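Local coordinates for protein acyl-coa oxidase (Arabidopsis thaliana, PDB 1W07) that oxidises long- and medium-chain acyl-CoAs to 2-trans-enoyl-CoAs with an FAD cofactor, passing electrons to oxygen and forming hydrogen peroxide in peroxisomal beta-oxidation, at residues A14-E19 with K549-N554; I23-S28 with D605-T610; A109-G114 with K121-A126; L492-T497 with L568-S573. The protein carries 1 engineered substitution. All coordinates share one frame; numbering follows the deposited sequence.

How the interactions relate
Interactions 1 and 2 are buried and share helix 18-26. Each joins the start of the chain to its C-terminal helical part, and they touch through Val18 packed on Asp605 and Ala606. Water enters both, beside an amide in interaction 1 and between two aromatic side chains in interaction 2. Interaction 3 is partly buried, built from apolar side chains and the aliphatic part of a lysine. It is local, between two successive helices. Interaction 4 is a surface contact between two C-terminal helices, where a thioether meets a carboxylate; its 568-573 side also touches the second subunit. Interactions 3 and 4 lie on opposite sides of the chain's centre, about 47 Å apart between centres.

Interaction 1: residues A14-E19 with K549-N554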
loop_
_atom_site.group_PDB
_atom_site.type_symbol
_atom_site.label_atom_id
_atom_site.label_comp_id
_atom_site.label_asym_id
_atom_site.label_seq_id
_atom_site.Cartn_x
_atom_site.Cartn_y
_atom_site.Cartn_z
ATOM N N ALA B 14 30.595 4.020 8.331
ATOM C CA ALA B 14 29.959 5.042 9.162
ATOM C C ALA B 14 30.909 6.180 9.491
ATOM O O ALA B 14 32.066 5.949 9.839
ATOM C CB ALA B 14 29.433 4.415 10.458
ATOM N N GLU B 15 30.405 7.407 9.374
ATOM C CA GLU B 15 31.182 8.607 9.669
ATOM C C GLU B 15 30.687 9.248 10.961
ATOM O O GLU B 15 30.828 10.449 11.169
ATOM C CB GLU B 15 31.077 9.601 8.506
ATOM C CG GLU B 15 31.587 9.008 7.199
ATOM C CD GLU B 15 31.301 9.882 6.007
ATOM O OE1 GLU B 15 30.225 10.522 5.985
ATOM O OE2 GLU B 15 32.132 9.903 5.075
ATOM N N PHE B 16 30.100 8.433 11.830
ATOM C CA PHE B 16 29.593 8.915 13.115
ATOM C C PHE B 16 29.528 7.692 14.036
ATOM O O PHE B 16 29.463 6.565 13.542
ATOM C CB PHE B 16 28.207 9.550 12.923
ATOM C CG PHE B 16 27.124 8.555 12.631
ATOM C CD1 PHE B 16 26.276 8.119 13.643
ATOM C CD2 PHE B 16 26.977 8.013 11.352
ATOM C CE1 PHE B 16 25.292 7.152 13.392
ATOM C CE2 PHE B 16 25.997 7.050 11.092
ATOM C CZ PHE B 16 25.156 6.622 12.117
ATOM N N ASP B 17 29.576 7.902 15.355
ATOM C CA ASP B 17 29.527 6.777 16.292
ATOM C C ASP B 17 28.085 6.379 16.559
ATOM O O ASP B 17 27.322 7.121 17.184
ATOM C CB ASP B 17 30.232 7.110 17.611
ATOM C CG ASP B 17 31.766 7.068 17.494
ATOM O OD1 ASP B 17 32.283 6.200 16.768
ATOM O OD2 ASP B 17 32.439 7.881 18.149
ATOM N N VAL B 18 27.729 5.194 16.064
ATOM C CA VAL B 18 26.383 4.655 16.183
ATOM C C VAL B 18 25.866 4.550 17.610
ATOM O O VAL B 18 24.688 4.798 17.853
ATOM C CB VAL B 18 26.280 3.252 15.487
ATOM C CG1 VAL B 18 27.230 2.251 16.161
ATOM C CG2 VAL B 18 24.817 2.753 15.513
ATOM N N GLU B 19 26.732 4.185 18.549
ATOM C CA GLU B 19 26.301 4.046 19.928
ATOM C C GLU B 19 25.709 5.343 20.483
ATOM O O GLU B 19 24.766 5.306 21.281
ATOM C CB GLU B 19 27.454 3.537 20.807
ATOM C CG GLU B 19 27.901 2.098 20.464
ATOM C CD GLU B 19 26.745 1.078 20.424
ATOM O OE1 GLU B 19 26.019 0.931 21.430
ATOM O OE2 GLU B 19 26.565 0.406 19.385
ATOM N N LYS B 549 25.542 14.963 15.111
ATOM C CA LYS B 549 24.752 16.107 14.680
ATOM C C LYS B 549 24.852 16.327 13.173
ATOM O O LYS B 549 23.880 16.722 12.538
ATOM C CB LYS B 549 25.172 17.377 15.436
ATOM C CG LYS B 549 24.429 18.629 14.958
ATOM C CD LYS B 549 24.717 19.870 15.797
ATOM C CE LYS B 549 23.929 19.865 17.094
ATOM N NZ LYS B 549 23.973 21.198 17.758
ATOM N N LYS B 550 26.023 16.058 12.609
ATOM C CA LYS B 550 26.229 16.226 11.178
ATOM C C LYS B 550 25.296 15.321 10.369
ATOM O O LYS B 550 24.706 15.748 9.365
ATOM C CB LYS B 550 27.685 15.915 10.836
ATOM C CG LYS B 550 27.996 15.900 9.354
ATOM C CD LYS B 550 27.862 17.280 8.728
ATOM C CE LYS B 550 28.134 17.222 7.236
ATOM N NZ LYS B 550 29.432 16.546 6.973
ATOM N N GLN B 551 25.168 14.068 10.791
ATOM C CA GLN B 551 24.284 13.157 10.079
ATOM C C GLN B 551 22.823 13.563 10.261
ATOM O O GLN B 551 22.037 13.435 9.335
ATOM C CB GLN B 551 24.519 11.716 10.534
ATOM C CG GLN B 551 25.860 11.169 10.082
ATOM C CD GLN B 551 26.097 11.407 8.606
ATOM O OE1 GLN B 551 25.293 11.001 7.765
ATOM N NE2 GLN B 551 27.199 12.076 8.279
ATOM N N LEU B 552 22.456 14.057 11.441
ATOM C CA LEU B 552 21.083 14.504 11.667
ATOM C C LEU B 552 20.802 15.718 10.775
ATOM O O LEU B 552 19.686 15.909 10.281
ATOM C CB LEU B 552 20.870 14.872 13.138
ATOM C CG LEU B 552 20.925 13.688 14.110
ATOM C CD1 LEU B 552 20.767 14.183 15.543
ATOM C CD2 LEU B 552 19.824 12.693 13.753
ATOM N N ASN B 553 21.830 16.534 10.561
ATOM C CA ASN B 553 21.705 17.719 9.717
ATOM C C ASN B 553 21.424 17.260 8.291
ATOM O O ASN B 553 20.559 17.813 7.606
ATOM C CB ASN B 553 22.992 18.546 9.765
ATOM C CG ASN B 553 22.843 19.886 9.080
ATOM O OD1 ASN B 553 22.404 20.865 9.684
ATOM N ND2 ASN B 553 23.185 19.932 7.800
ATOM N N ASN B 554 22.150 16.241 7.843
ATOM C CA ASN B 554 21.936 15.702 6.498
ATOM C C ASN B 554 20.480 15.260 6.331
ATOM O O ASN B 554 19.820 15.626 5.370
ATOM C CB ASN B 554 22.860 14.493 6.228
ATOM C CG ASN B 554 24.329 14.875 6.048
ATOM O OD1 ASN B 554 24.651 15.962 5.561
ATOM N ND2 ASN B 554 25.223 13.954 6.398
HETATM O O HOH W 1 29.363 12.559 10.162
HETATM O O HOH W 2 28.184 13.206 5.693
#
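Gln551 NE2 gives its hydrogens to two waters, and both waters lead back to Glu15. The first water accepts from Gln551 NE2 at 2.9 Å and donates to the backbone O of Glu15 at 2.8 Å. The second accepts from Gln551 NE2 at 3.0 Å and from Asn554 ND2 at 3.1 Å. Its bond to Glu15 OE1 is weak. No direct hydrogen bond joins the two segments, and Glu15 OE1 stays 4.1 Å from Gln551 NE2. The other end of the amide is held within its own helix: Asn554 ND2 donates weakly to Gln551 OE1. The amide of the buried Gln551 is therefore engaged at both ends, which favours one setting of its flat group. Its chain bends at chi2 (-49°). This leaves CG as the apolar part that meets Phe16, with Phe16 CD2 to Gln551 CG at 3.6 Å. The methylene comes obliquely to the ring, and the ring and amide planes are only 20° apart. Phe16 CG sits between its own backbone N and carbonyl carbon (chi1 71°), which turns the ring toward the helix. The contact packs the N-terminal end of the oxidase chain, leading into helix 18-26, on helix 548-566 of the C-terminal helical region. Met21 of helix 18-26 and Ala602 and Leu603 of helix 600-605 also pack on Phe16, while helix 579-596 packs against Asn554.

Interaction 2: residues I23-S28 with D605-T610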
loop_
_atom_site.group_PDB
_atom_site.type_symbol
_atom_site.label_atom_id
_atom_site.label_comp_id
_atom_site.label_asym_id
_atom_site.label_seq_id
_atom_site.Cartn_x
_atom_site.Cartn_y
_atom_site.Cartn_z
ATOM N N ILE B 23 21.369 6.667 21.476
ATOM C CA ILE B 23 20.834 7.439 22.600
ATOM C C ILE B 23 19.897 8.536 22.093
ATOM O O ILE B 23 18.886 8.844 22.722
ATOM C CB ILE B 23 21.967 8.092 23.408
ATOM C CG1 ILE B 23 22.934 7.007 23.905
ATOM C CG2 ILE B 23 21.382 8.910 24.565
ATOM C CD1 ILE B 23 22.267 5.937 24.743
ATOM N N VAL B 24 20.249 9.134 20.961
ATOM C CA VAL B 24 19.425 10.179 20.367
ATOM C C VAL B 24 18.042 9.608 20.032
ATOM O O VAL B 24 17.015 10.213 20.342
ATOM C CB VAL B 24 20.055 10.716 19.052
ATOM C CG1 VAL B 24 19.107 11.699 18.383
ATOM C CG2 VAL B 24 21.403 11.373 19.336
ATOM N N TRP B 25 18.027 8.438 19.398
ATOM C CA TRP B 25 16.779 7.787 18.993
ATOM C C TRP B 25 15.904 7.419 20.189
ATOM O O TRP B 25 14.687 7.605 20.156
ATOM C CB TRP B 25 17.079 6.532 18.150
ATOM C CG TRP B 25 15.848 5.826 17.634
ATOM C CD1 TRP B 25 15.254 4.708 18.150
ATOM C CD2 TRP B 25 15.029 6.245 16.530
ATOM N NE1 TRP B 25 14.110 4.410 17.434
ATOM C CE2 TRP B 25 13.954 5.337 16.437
ATOM C CE3 TRP B 25 15.105 7.303 15.614
ATOM C CZ2 TRP B 25 12.954 5.456 15.462
ATOM C CZ3 TRP B 25 14.115 7.422 14.648
ATOM C CH2 TRP B 25 13.050 6.499 14.581
ATOM N N ALA B 26 16.538 6.907 21.240
ATOM C CA ALA B 26 15.841 6.506 22.452
ATOM C C ALA B 26 15.313 7.718 23.202
ATOM O O ALA B 26 14.306 7.632 23.906
ATOM C CB ALA B 26 16.777 5.703 23.356
ATOM N N GLY B 27 15.996 8.848 23.055
ATOM C CA GLY B 27 15.569 10.056 23.735
ATOM C C GLY B 27 16.395 10.362 24.971
ATOM O O GLY B 27 16.483 11.517 25.385
ATOM N N SER B 28 16.983 9.330 25.574
ATOM C CA SER B 28 17.825 9.482 26.766
ATOM C C SER B 28 18.544 8.160 27.023
ATOM O O SER B 28 18.238 7.152 26.385
ATOM C CB SER B 28 16.982 9.843 27.993
ATOM O OG SER B 28 16.202 8.747 28.443
ATOM N N ASP B 605 20.944 1.079 12.291
ATOM C CA ASP B 605 21.399 0.256 13.415
ATOM C C ASP B 605 21.136 1.069 14.677
ATOM O O ASP B 605 20.953 0.518 15.766
ATOM C CB ASP B 605 22.900 -0.054 13.335
ATOM C CG ASP B 605 23.262 -1.002 12.203
ATOM O OD1 ASP B 605 22.428 -1.846 11.803
ATOM O OD2 ASP B 605 24.424 -0.913 11.726
ATOM N N ALA B 606 21.122 2.390 14.533
ATOM C CA ALA B 606 20.872 3.272 15.674
ATOM C C ALA B 606 19.525 2.973 16.337
ATOM O O ALA B 606 19.306 3.330 17.497
ATOM C CB ALA B 606 20.933 4.725 15.226
ATOM N N PHE B 607 18.623 2.332 15.595
ATOM C CA PHE B 607 17.293 1.982 16.111
ATOM C C PHE B 607 17.445 0.913 17.192
ATOM O O PHE B 607 16.583 0.759 18.061
ATOM C CB PHE B 607 16.417 1.444 14.967
ATOM C CG PHE B 607 16.234 2.418 13.824
ATOM C CD1 PHE B 607 15.947 1.967 12.537
ATOM C CD2 PHE B 607 16.332 3.794 14.040
ATOM C CE1 PHE B 607 15.759 2.879 11.479
ATOM C CE2 PHE B 607 16.149 4.710 12.998
ATOM C CZ PHE B 607 15.861 4.248 11.712
ATOM N N ASN B 608 18.552 0.175 17.118
ATOM C CA ASN B 608 18.847 -0.866 18.094
ATOM C C ASN B 608 17.811 -1.992 18.166
ATOM O O ASN B 608 17.545 -2.539 19.239
ATOM C CB ASN B 608 19.022 -0.240 19.478
ATOM C CG ASN B 608 19.691 -1.173 20.440
ATOM O OD1 ASN B 608 20.722 -1.755 20.120
ATOM N ND2 ASN B 608 19.116 -1.327 21.627
ATOM N N TYR B 609 17.235 -2.341 17.022
ATOM C CA TYR B 609 16.228 -3.397 16.956
ATOM C C TYR B 609 16.854 -4.786 16.952
ATOM O O TYR B 609 17.877 -5.004 16.297
ATOM C CB TYR B 609 15.383 -3.229 15.684
ATOM C CG TYR B 609 14.434 -2.054 15.705
ATOM C CD1 TYR B 609 14.149 -1.347 14.539
ATOM C CD2 TYR B 609 13.794 -1.660 16.888
ATOM C CE1 TYR B 609 13.249 -0.270 14.540
ATOM C CE2 TYR B 609 12.888 -0.576 16.897
ATOM C CZ TYR B 609 12.624 0.109 15.713
ATOM O OH TYR B 609 11.724 1.162 15.676
ATOM N N THR B 610 16.241 -5.721 17.674
ATOM C CA THR B 610 16.737 -7.097 17.717
ATOM C C THR B 610 16.153 -7.790 16.481
ATOM O O THR B 610 15.167 -7.312 15.910
ATOM C CB THR B 610 16.207 -7.874 18.951
ATOM O OG1 THR B 610 14.780 -7.994 18.851
ATOM C CG2 THR B 610 16.583 -7.163 20.268
HETATM O O HOH W 3 11.835 2.809 17.863
#
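Trp25 reaches from helix 18-26 to the turn that holds Ala606 and Phe607. Trp25 CB lies 4.0 Å from Ala606 O. CG is anti to the backbone N (chi1 -177°), and this carries the indole out over the turn. Trp25 CD1 then meets Phe607 CA at 4.0 Å, and that CA makes a CH-pi contact over the face of the five-membered ring. Further along, Trp25 CD2 and CE2 both lie 3.7 Å from Phe607 CD2, which sits over the middle of the indole. The rings meet obliquely, the Phe607 plane 48° from that of the six-membered ring. The residues from Asp605 to Asn608 form a type I beta turn at the end of helix 600-605. Through this turn the C-terminal helical part packs against helix 18-26, near the start of the chain. At the outer end of the indole, Trp25 CZ3 lies 3.8 Å from Phe607 CE2. Trp25 NE1 points along the ring plane to a water and donates to it at 2.8 Å. The same water is 2.7 Å from Tyr609 OH, which also hydrogen-bonds Ser297 of helix 278-309. Tyr342 of helix 328-363 meets Trp25 edge-to-face, and Arg345 makes a cation-pi contact with it.

Interaction 3: residues A109-G114 with K121-A126; sequences AIKGQG and KWLSLA
The helices carrying Ile110 and Leu123 run nearly antiparallel, with segment axes 10.1 Å apart at closest approach and N-to-C directions at 162°. The contact is apolar, with no hydrogen bond across it. Leu123 and Ile110 bury about equal areas, and Leu123 meets both Ile110 and Lys111. Leu123 CD2 lies 4.0 Å from Ile110 CB and also reaches Lys111 CG. The leucine and isoleucine side chains slide past each other in opposite directions. Leu123 CD1 meets Lys111 CG and CE. Leu123 CD1 to Lys111 CG is 3.4 Å, tighter than a usual carbon contact. The lysine chain is extended beyond CG and crosses the leucine at about a right angle. Ile110 CG2, anti to its own backbone N, also meets Trp122 CB at 4.2 Å. Replacing Leu123 with an alanine would probably open a gap beside Ile110 and leave the lysine methylenes without their apolar cover. Helix 98-113 and helix 116-128, joined by a short turn, form a helical hairpin in the N-terminal helical region of the oxidase. Val107, one turn back on helix 98-113, extends the surface under Leu123. The side chain of Ile110 is about 8 Å from that of Tyr135, an FAD-binding residue in strand 133-136.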
loop_
_atom_site.group_PDB
_atom_site.type_symbol
_atom_site.label_atom_id
_atom_site.label_comp_id
_atom_site.label_asym_id
_atom_site.label_seq_id
_atom_site.Cartn_x
_atom_site.Cartn_y
_atom_site.Cartn_z
ATOM N N ALA B 109 -10.077 6.245 29.881
ATOM C CA ALA B 109 -11.437 6.774 29.795
ATOM C C ALA B 109 -12.050 6.969 31.172
ATOM O O ALA B 109 -12.646 8.011 31.449
ATOM C CB ALA B 109 -12.317 5.842 28.963
ATOM N N ILE B 110 -11.914 5.957 32.025
ATOM C CA ILE B 110 -12.446 6.019 33.379
ATOM C C ILE B 110 -11.718 7.087 34.198
ATOM O O ILE B 110 -12.336 7.747 35.022
ATOM C CB ILE B 110 -12.297 4.668 34.100
ATOM C CG1 ILE B 110 -12.936 3.565 33.262
ATOM C CG2 ILE B 110 -12.971 4.727 35.464
ATOM C CD1 ILE B 110 -12.644 2.185 33.775
ATOM N N LYS B 111 -10.412 7.249 33.970
ATOM C CA LYS B 111 -9.616 8.253 34.677
ATOM C C LYS B 111 -10.009 9.690 34.320
ATOM O O LYS B 111 -10.115 10.554 35.191
ATOM C CB LYS B 111 -8.124 8.088 34.374
ATOM C CG LYS B 111 -7.450 6.933 35.089
ATOM C CD LYS B 111 -5.947 6.919 34.816
ATOM C CE LYS B 111 -5.264 5.739 35.505
ATOM N NZ LYS B 111 -3.805 5.653 35.193
ATOM N N GLY B 112 -10.212 9.954 33.037
ATOM C CA GLY B 112 -10.562 11.301 32.633
ATOM C C GLY B 112 -12.037 11.650 32.650
ATOM O O GLY B 112 -12.389 12.828 32.665
ATOM N N GLN B 113 -12.901 10.643 32.653
ATOM C CA GLN B 113 -14.339 10.879 32.625
ATOM C C GLN B 113 -15.057 10.384 33.875
ATOM O O GLN B 113 -16.218 10.721 34.115
ATOM C CB GLN B 113 -14.937 10.212 31.382
ATOM C CG GLN B 113 -14.576 10.915 30.077
ATOM C CD GLN B 113 -14.662 9.991 28.874
ATOM O OE1 GLN B 113 -15.622 9.236 28.724
ATOM N NE2 GLN B 113 -13.658 10.052 28.008
ATOM N N GLY B 114 -14.368 9.586 34.677
ATOM C CA GLY B 114 -14.990 9.078 35.885
ATOM C C GLY B 114 -14.820 10.006 37.074
ATOM O O GLY B 114 -13.892 10.820 37.125
ATOM N N LYS B 121 -13.006 2.931 42.433
ATOM C CA LYS B 121 -13.757 1.687 42.492
ATOM C C LYS B 121 -13.485 0.819 41.256
ATOM O O LYS B 121 -13.215 -0.381 41.368
ATOM C CB LYS B 121 -15.249 1.968 42.587
ATOM C CG LYS B 121 -16.073 0.725 42.838
ATOM C CD LYS B 121 -17.010 0.387 41.697
ATOM C CE LYS B 121 -17.721 -0.923 41.999
ATOM N NZ LYS B 121 -18.570 -1.431 40.890
ATOM N N TRP B 122 -13.547 1.424 40.076
ATOM C CA TRP B 122 -13.324 0.682 38.847
ATOM C C TRP B 122 -11.861 0.492 38.461
ATOM O O TRP B 122 -11.482 -0.586 38.004
ATOM C CB TRP B 122 -14.093 1.331 37.699
ATOM C CG TRP B 122 -15.571 1.237 37.870
ATOM C CD1 TRP B 122 -16.409 2.215 38.329
ATOM C CD2 TRP B 122 -16.395 0.096 37.608
ATOM N NE1 TRP B 122 -17.697 1.758 38.364
ATOM C CE2 TRP B 122 -17.722 0.460 37.927
ATOM C CE3 TRP B 122 -16.142 -1.197 37.134
ATOM C CZ2 TRP B 122 -18.799 -0.426 37.782
ATOM C CZ3 TRP B 122 -17.213 -2.077 36.993
ATOM C CH2 TRP B 122 -18.522 -1.687 37.314
ATOM N N LEU B 123 -11.047 1.533 38.637
ATOM C CA LEU B 123 -9.628 1.456 38.317
ATOM C C LEU B 123 -8.934 0.444 39.227
ATOM O O LEU B 123 -7.918 -0.149 38.856
ATOM C CB LEU B 123 -8.961 2.830 38.466
ATOM C CG LEU B 123 -9.369 3.925 37.472
ATOM C CD1 LEU B 123 -8.655 5.223 37.826
ATOM C CD2 LEU B 123 -9.026 3.495 36.050
ATOM N N SER B 124 -9.474 0.248 40.426
ATOM C CA SER B 124 -8.880 -0.719 41.344
ATOM C C SER B 124 -9.060 -2.104 40.726
ATOM O O SER B 124 -8.160 -2.940 40.776
ATOM C CB SER B 124 -9.560 -0.656 42.711
ATOM O OG SER B 124 -10.895 -1.127 42.632
ATOM N N LEU B 125 -10.229 -2.332 40.132
ATOM C CA LEU B 125 -10.533 -3.600 39.471
ATOM C C LEU B 125 -9.724 -3.744 38.181
ATOM O O LEU B 125 -9.105 -4.781 37.936
ATOM C CB LEU B 125 -12.026 -3.680 39.144
ATOM C CG LEU B 125 -12.987 -3.692 40.331
ATOM C CD1 LEU B 125 -14.412 -3.715 39.807
ATOM C CD2 LEU B 125 -12.717 -4.901 41.222
ATOM N N ALA B 126 -9.733 -2.693 37.365
ATOM C CA ALA B 126 -9.024 -2.692 36.084
ATOM C C ALA B 126 -7.516 -2.820 36.250
ATOM O O ALA B 126 -6.862 -3.585 35.532
ATOM C CB ALA B 126 -9.356 -1.418 35.307
#

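Interaction 4: residues L492-T497 with L568-S573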
loop_
_atom_site.group_PDB
_atom_site.type_symbol
_atom_site.label_atom_id
_atom_site.label_comp_id
_atom_site.label_asym_id
_atom_site.label_seq_id
_atom_site.Cartn_x
_atom_site.Cartn_y
_atom_site.Cartn_z
ATOM N N LEU B 492 1.472 29.633 4.119
ATOM C CA LEU B 492 0.682 30.847 4.290
ATOM C C LEU B 492 0.003 31.230 2.979
ATOM O O LEU B 492 -1.169 31.584 2.961
ATOM C CB LEU B 492 1.576 31.999 4.764
ATOM C CG LEU B 492 0.910 33.378 4.915
ATOM C CD1 LEU B 492 -0.254 33.302 5.885
ATOM C CD2 LEU B 492 1.938 34.369 5.419
ATOM N N ARG B 493 0.761 31.160 1.891
ATOM C CA ARG B 493 0.254 31.489 0.574
ATOM C C ARG B 493 -0.955 30.628 0.211
ATOM O O ARG B 493 -1.977 31.136 -0.257
ATOM C CB ARG B 493 1.365 31.304 -0.460
ATOM C CG ARG B 493 0.908 31.336 -1.908
ATOM C CD ARG B 493 0.427 32.704 -2.327
ATOM N NE ARG B 493 1.167 33.201 -3.491
ATOM C CZ ARG B 493 0.863 34.318 -4.140
ATOM N NH1 ARG B 493 -0.162 35.054 -3.733
ATOM N NH2 ARG B 493 1.586 34.704 -5.181
ATOM N N MET B 494 -0.833 29.322 0.422
ATOM C CA MET B 494 -1.925 28.403 0.123
ATOM C C MET B 494 -3.151 28.690 0.986
ATOM O O MET B 494 -4.274 28.649 0.503
ATOM C CB MET B 494 -1.466 26.946 0.327
ATOM C CG MET B 494 -0.410 26.500 -0.681
ATOM S SD MET B 494 0.339 24.874 -0.365
ATOM C CE MET B 494 -0.863 23.781 -1.084
ATOM N N ALA B 495 -2.930 28.980 2.259
ATOM C CA ALA B 495 -4.028 29.264 3.180
ATOM C C ALA B 495 -4.732 30.577 2.819
ATOM O O ALA B 495 -5.965 30.639 2.782
ATOM C CB ALA B 495 -3.512 29.334 4.594
ATOM N N VAL B 496 -3.951 31.621 2.554
ATOM C CA VAL B 496 -4.518 32.911 2.192
ATOM C C VAL B 496 -5.322 32.800 0.901
ATOM O O VAL B 496 -6.355 33.439 0.746
ATOM C CB VAL B 496 -3.414 33.975 2.021
ATOM C CG1 VAL B 496 -4.012 35.260 1.463
ATOM C CG2 VAL B 496 -2.752 34.238 3.363
ATOM N N THR B 497 -4.845 31.981 -0.025
ATOM C CA THR B 497 -5.539 31.781 -1.286
ATOM C C THR B 497 -6.886 31.091 -1.042
ATOM O O THR B 497 -7.907 31.469 -1.635
ATOM C CB THR B 497 -4.690 30.939 -2.237
ATOM O OG1 THR B 497 -3.491 31.656 -2.541
ATOM C CG2 THR B 497 -5.437 30.643 -3.520
ATOM N N LEU B 568 6.806 20.728 -5.334
ATOM C CA LEU B 568 7.399 21.838 -6.073
ATOM C C LEU B 568 6.359 22.860 -6.552
ATOM O O LEU B 568 6.551 24.069 -6.394
ATOM C CB LEU B 568 8.201 21.299 -7.274
ATOM C CG LEU B 568 8.960 22.333 -8.130
ATOM C CD1 LEU B 568 9.980 23.044 -7.261
ATOM C CD2 LEU B 568 9.654 21.662 -9.316
ATOM N N GLY B 569 5.264 22.369 -7.126
ATOM C CA GLY B 569 4.210 23.243 -7.614
ATOM C C GLY B 569 3.742 24.261 -6.586
ATOM O O GLY B 569 3.463 25.410 -6.940
ATOM N N ASP B 570 3.648 23.852 -5.318
ATOM C CA ASP B 570 3.211 24.751 -4.241
ATOM C C ASP B 570 4.209 25.900 -4.022
ATOM O O ASP B 570 3.806 27.048 -3.813
ATOM C CB ASP B 570 3.064 23.995 -2.911
ATOM C CG ASP B 570 1.961 22.945 -2.928
ATOM O OD1 ASP B 570 1.128 22.929 -3.858
ATOM O OD2 ASP B 570 1.932 22.133 -1.977
ATOM N N PHE B 571 5.506 25.590 -4.043
ATOM C CA PHE B 571 6.536 26.612 -3.831
ATOM C C PHE B 571 6.708 27.576 -5.022
ATOM O O PHE B 571 6.861 28.786 -4.826
ATOM C CB PHE B 571 7.879 25.945 -3.504
ATOM C CG PHE B 571 7.880 25.183 -2.204
ATOM C CD1 PHE B 571 7.324 23.910 -2.125
ATOM C CD2 PHE B 571 8.417 25.748 -1.052
ATOM C CE1 PHE B 571 7.297 23.208 -0.922
ATOM C CE2 PHE B 571 8.397 25.055 0.160
ATOM C CZ PHE B 571 7.834 23.780 0.223
ATOM N N LEU B 572 6.683 27.050 -6.247
ATOM C CA LEU B 572 6.835 27.894 -7.429
ATOM C C LEU B 572 5.673 28.871 -7.615
ATOM O O LEU B 572 5.812 29.884 -8.303
ATOM C CB LEU B 572 6.987 27.038 -8.687
ATOM C CG LEU B 572 8.324 26.317 -8.858
ATOM C CD1 LEU B 572 8.329 25.544 -10.172
ATOM C CD2 LEU B 572 9.463 27.334 -8.817
ATOM N N SER B 573 4.530 28.574 -7.009
ATOM C CA SER B 573 3.378 29.460 -7.123
ATOM C C SER B 573 3.540 30.729 -6.287
ATOM O O SER B 573 2.877 31.733 -6.543
ATOM C CB SER B 573 2.107 28.735 -6.682
ATOM O OG SER B 573 1.780 27.686 -7.575
#
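Met494 lays the end of its side chain against the carboxylate of Asp570. CG is anti to the carbonyl carbon and the chain runs straight at chi2, then bends at chi3 (83°). The bend brings both sulfur and methyl onto the acid. Asp570 CG likewise lies anti to its own carbonyl carbon (chi1 -65°), which presents the carboxylate to Met494. Met494 CE is 3.4 Å from Asp570 OD2 and 3.5 Å from OD1, and Met494 SD lies 3.6 Å from Asp570 CG. The two side chains cross at about a right angle, and no hydrogen bond forms between them. The charge of Asp570 has its partner elsewhere, in a salt bridge from OD2 to Arg490 on the helix of Met494. An alanine in place of Asp570 would probably leave Arg490 without this charged mate and open a gap beside Met494 SD and CE. The contact joins helix 480-503 to the short helix 568-572 in the C-terminal helical region of the oxidase. The second subunit of the homodimer lies next to it, where its Leu572 packs on Ser573. Arg493 starts with CG opposite the backbone N (chi1 168°), and bends at chi2 and chi3 then carry the guanidinium obliquely toward the backbone O of Ser573. The gap from Arg493 NH2 to Ser573 O is 3.5 Å, a close approach without a hydrogen bond. Two side-chain hydroxyls bond back to their own backbones. Thr497 OG1 donates to Arg493 O at 2.8 Å, on the opposite face of the carbonyl plane from Thr497 N. Ser573 OG donates to Gly569 O at 2.9 Å.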